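Local coordinates for apical membrane antigen 1-like protein, soluble form (Toxoplasma gondii, PDB 3ZLE) that may take part in host cell invasion by the parasite, as a sporozoite paralog of the apical membrane antigen AMA1, at residues G47-K55 with A213-D221. Numbering follows the deposited sequence.
Sequences GGKCPVFGK and AWQSACPND
Cys-50 and Cys-218 adopt the same chi1 rotamer: each SG lies anti to its own carbonyl carbon, beside the backbone N, and the two sulfurs join in a disulfide with an SG-SG distance of 2.2 Å and a near-perpendicular chi3 of -92°. This cross-link of the AMA1 ectodomain ties the chain just before edge strand 52-53 of an antiparallel sheet to the end of the short helix 214-217. Beside it, CD of Pro-219 packs on SG of Cys-50 at 3.8 Å, an apolar ring suiting a buried sulfur.

Trp-214 reaches back from the helix with CG between its backbone N and carbonyl carbon (chi1 67°), which lays the indole alongside Pro-51, its CG 3.9 Å from CG of the proline. The backbone itself sets CB of Trp-214 3.5 Å from CD of Pro-51. The compact proline ring crosses the indole at about a right angle, while Phe-53 brings CZ to 3.7 Å from CZ3 of Trp-214, which lies at the phenyl edge, near its plane. A flat apolar ring suits this place, offering its edge to the indole and one face to the backbone O of Asn-220. The aromatic pair is oblique, and Ile-121 of helix 120-129 touches Pro-51, Phe-53 and Trp-214 alike, adding to an apolar cluster. The indole still needs a polar partner, and its NE1 bonds to Thr-119 OG1.

Asn-220 suits the junction because its amide can both donate and accept. A water gives hydrogen bonds to Pro-51 O and Asn-220 OD1, bridging segments that share no direct hydrogen bond. CB of Asn-220 also lies 3.6 Å from CE1 of Phe-53. Its ND2 bonds to Trp-214 O at 3.1 Å, nearly straight at 169°, which holds the amide's rotation; Cys-218 N grips that same carbonyl oxygen from the opposite face of its plane.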
loop_
_atom_site.group_PDB
_atom_site.type_symbol
_atom_site.label_atom_id
_atom_site.label_comp_id
_atom_site.label_asym_id
_atom_site.label_seq_id
_atom_site.Cartn_x
_atom_site.Cartn_y
_atom_site.Cartn_z
ATOM N N GLY A 47 5.818 1.377 -9.822
ATOM C CA GLY A 47 7.071 0.666 -9.598
ATOM C C GLY A 47 7.316 -0.104 -8.304
ATOM O O GLY A 47 8.271 -0.845 -8.223
ATOM N N GLY A 48 6.450 0.036 -7.304
ATOM C CA GLY A 48 6.710 -0.580 -5.994
ATOM C C GLY A 48 6.707 -2.091 -6.039
ATOM O O GLY A 48 5.957 -2.696 -6.813
ATOM N N LYS A 49 7.492 -2.710 -5.173
ATOM C CA LYS A 49 7.607 -4.180 -5.144
ATOM C C LYS A 49 6.545 -4.876 -4.277
ATOM O O LYS A 49 6.381 -6.119 -4.359
ATOM C CB LYS A 49 9.034 -4.596 -4.706
ATOM C CG LYS A 49 10.010 -4.693 -5.869
ATOM C CD LYS A 49 11.364 -4.054 -5.590
ATOM C CE LYS A 49 11.725 -4.087 -4.106
ATOM N NZ LYS A 49 13.192 -4.222 -3.879
ATOM N N CYS A 50 5.797 -4.099 -3.476
ATOM C CA CYS A 50 4.794 -4.680 -2.567
ATOM C C CYS A 50 3.355 -4.408 -3.016
ATOM O O CYS A 50 3.022 -3.305 -3.411
ATOM C CB CYS A 50 4.974 -4.175 -1.126
ATOM S SG CYS A 50 6.388 -4.872 -0.289
ATOM N N PRO A 51 2.477 -5.412 -2.870
ATOM C CA PRO A 51 1.068 -5.158 -3.150
ATOM C C PRO A 51 0.450 -4.254 -2.095
ATOM O O PRO A 51 0.925 -4.196 -0.944
ATOM C CB PRO A 51 0.442 -6.559 -3.140
ATOM C CG PRO A 51 1.376 -7.429 -2.386
ATOM C CD PRO A 51 2.740 -6.795 -2.429
ATOM N N VAL A 52 -0.530 -3.459 -2.496
ATOM C CA VAL A 52 -1.071 -2.466 -1.598
ATOM C C VAL A 52 -2.501 -2.856 -1.324
ATOM O O VAL A 52 -3.366 -2.691 -2.187
ATOM C CB VAL A 52 -1.070 -1.079 -2.277
ATOM C CG1 VAL A 52 -1.238 0.030 -1.206
ATOM C CG2 VAL A 52 0.220 -0.888 -3.072
ATOM N N PHE A 53 -2.769 -3.343 -0.115
ATOM C CA PHE A 53 -4.054 -3.965 0.187
ATOM C C PHE A 53 -5.118 -2.927 0.486
ATOM O O PHE A 53 -4.915 -2.022 1.324
ATOM C CB PHE A 53 -3.895 -4.892 1.384
ATOM C CG PHE A 53 -3.211 -6.177 1.053
ATOM C CD1 PHE A 53 -1.822 -6.224 0.976
ATOM C CD2 PHE A 53 -3.945 -7.297 0.638
ATOM C CE1 PHE A 53 -1.181 -7.420 0.692
ATOM C CE2 PHE A 53 -3.286 -8.485 0.263
ATOM C CZ PHE A 53 -1.901 -8.515 0.249
ATOM N N GLY A 54 -6.249 -3.034 -0.206
ATOM C CA GLY A 54 -7.350 -2.127 0.016
ATOM C C GLY A 54 -7.249 -0.799 -0.717
ATOM O O GLY A 54 -8.163 0.019 -0.625
ATOM N N LYS A 55 -6.202 -0.616 -1.540
ATOM C CA LYS A 55 -6.107 0.581 -2.349
ATOM C C LYS A 55 -7.096 0.636 -3.471
ATOM O O LYS A 55 -7.111 -0.244 -4.338
ATOM C CB LYS A 55 -4.699 0.816 -2.869
ATOM C CG LYS A 55 -4.584 1.817 -4.019
ATOM C CD LYS A 55 -3.202 2.506 -4.040
ATOM C CE LYS A 55 -2.980 3.184 -5.376
ATOM N NZ LYS A 55 -1.674 3.933 -5.508
ATOM N N ALA A 213 6.774 -13.676 -3.950
ATOM C CA ALA A 213 7.599 -13.319 -2.778
ATOM C C ALA A 213 6.870 -12.442 -1.781
ATOM O O ALA A 213 7.232 -12.448 -0.592
ATOM C CB ALA A 213 8.926 -12.634 -3.200
ATOM N N TRP A 214 6.054 -11.522 -2.278
ATOM C CA TRP A 214 5.286 -10.605 -1.414
ATOM C C TRP A 214 4.764 -11.314 -0.169
ATOM O O TRP A 214 4.745 -10.726 0.883
ATOM C CB TRP A 214 4.075 -9.970 -2.167
ATOM C CG TRP A 214 3.018 -10.972 -2.527
ATOM C CD1 TRP A 214 2.984 -11.777 -3.660
ATOM C CD2 TRP A 214 1.870 -11.373 -1.712
ATOM N NE1 TRP A 214 1.854 -12.620 -3.609
ATOM C CE2 TRP A 214 1.197 -12.416 -2.410
ATOM C CE3 TRP A 214 1.352 -10.935 -0.482
ATOM C CZ2 TRP A 214 0.045 -13.023 -1.908
ATOM C CZ3 TRP A 214 0.227 -11.525 0.023
ATOM C CH2 TRP A 214 -0.420 -12.588 -0.678
ATOM N N GLN A 215 4.281 -12.535 -0.294
ATOM C CA GLN A 215 3.683 -13.224 0.811
ATOM C C GLN A 215 4.568 -13.292 2.014
ATOM O O GLN A 215 4.131 -13.218 3.065
ATOM C CB GLN A 215 3.178 -14.594 0.426
ATOM C CG GLN A 215 2.203 -15.187 1.401
ATOM C CD GLN A 215 1.414 -16.380 0.912
ATOM O OE1 GLN A 215 0.977 -16.437 -0.175
ATOM N NE2 GLN A 215 1.212 -17.294 1.761
ATOM N N SER A 216 5.843 -13.357 1.773
ATOM C CA SER A 216 6.877 -13.509 2.740
ATOM C C SER A 216 7.697 -12.292 3.021
ATOM O O SER A 216 8.323 -12.225 3.988
ATOM C CB SER A 216 7.845 -14.497 2.203
ATOM O OG SER A 216 7.361 -15.748 2.266
ATOM N N ALA A 217 7.734 -11.360 2.111
ATOM C CA ALA A 217 8.646 -10.254 2.176
ATOM C C ALA A 217 8.007 -8.954 2.535
ATOM O O ALA A 217 8.616 -8.063 2.963
ATOM C CB ALA A 217 9.325 -10.106 0.859
ATOM N N CYS A 218 6.735 -8.897 2.304
ATOM C CA CYS A 218 6.000 -7.607 2.356
ATOM C C CYS A 218 5.108 -7.471 3.588
ATOM O O CYS A 218 4.684 -8.481 4.198
ATOM C CB CYS A 218 5.136 -7.429 1.113
ATOM S SG CYS A 218 6.029 -7.019 -0.418
ATOM N N PRO A 219 4.818 -6.235 3.975
ATOM C CA PRO A 219 4.019 -6.015 5.184
ATOM C C PRO A 219 2.519 -6.074 4.886
ATOM O O PRO A 219 1.849 -5.065 4.891
ATOM C CB PRO A 219 4.430 -4.609 5.607
ATOM C CG PRO A 219 4.745 -3.923 4.322
ATOM C CD PRO A 219 5.232 -4.968 3.342
ATOM N N ASN A 220 2.029 -7.256 4.608
ATOM C CA ASN A 220 0.676 -7.451 4.112
ATOM C C ASN A 220 -0.409 -7.291 5.112
ATOM O O ASN A 220 -1.524 -6.976 4.725
ATOM C CB ASN A 220 0.546 -8.806 3.468
ATOM C CG ASN A 220 1.695 -9.113 2.598
ATOM O OD1 ASN A 220 2.014 -8.330 1.692
ATOM N ND2 ASN A 220 2.369 -10.219 2.867
ATOM N N ASP A 221 -0.094 -7.451 6.404
ATOM C CA ASP A 221 -1.105 -7.448 7.461
ATOM C C ASP A 221 -0.778 -6.559 8.652
ATOM O O ASP A 221 0.387 -6.237 8.911
ATOM C CB ASP A 221 -1.374 -8.894 7.930
ATOM C CG ASP A 221 -1.680 -9.827 6.781
ATOM O OD1 ASP A 221 -2.766 -9.683 6.184
ATOM O OD2 ASP A 221 -0.846 -10.716 6.477
HETATM O O HOH W 1 2.266 -5.244 1.111
#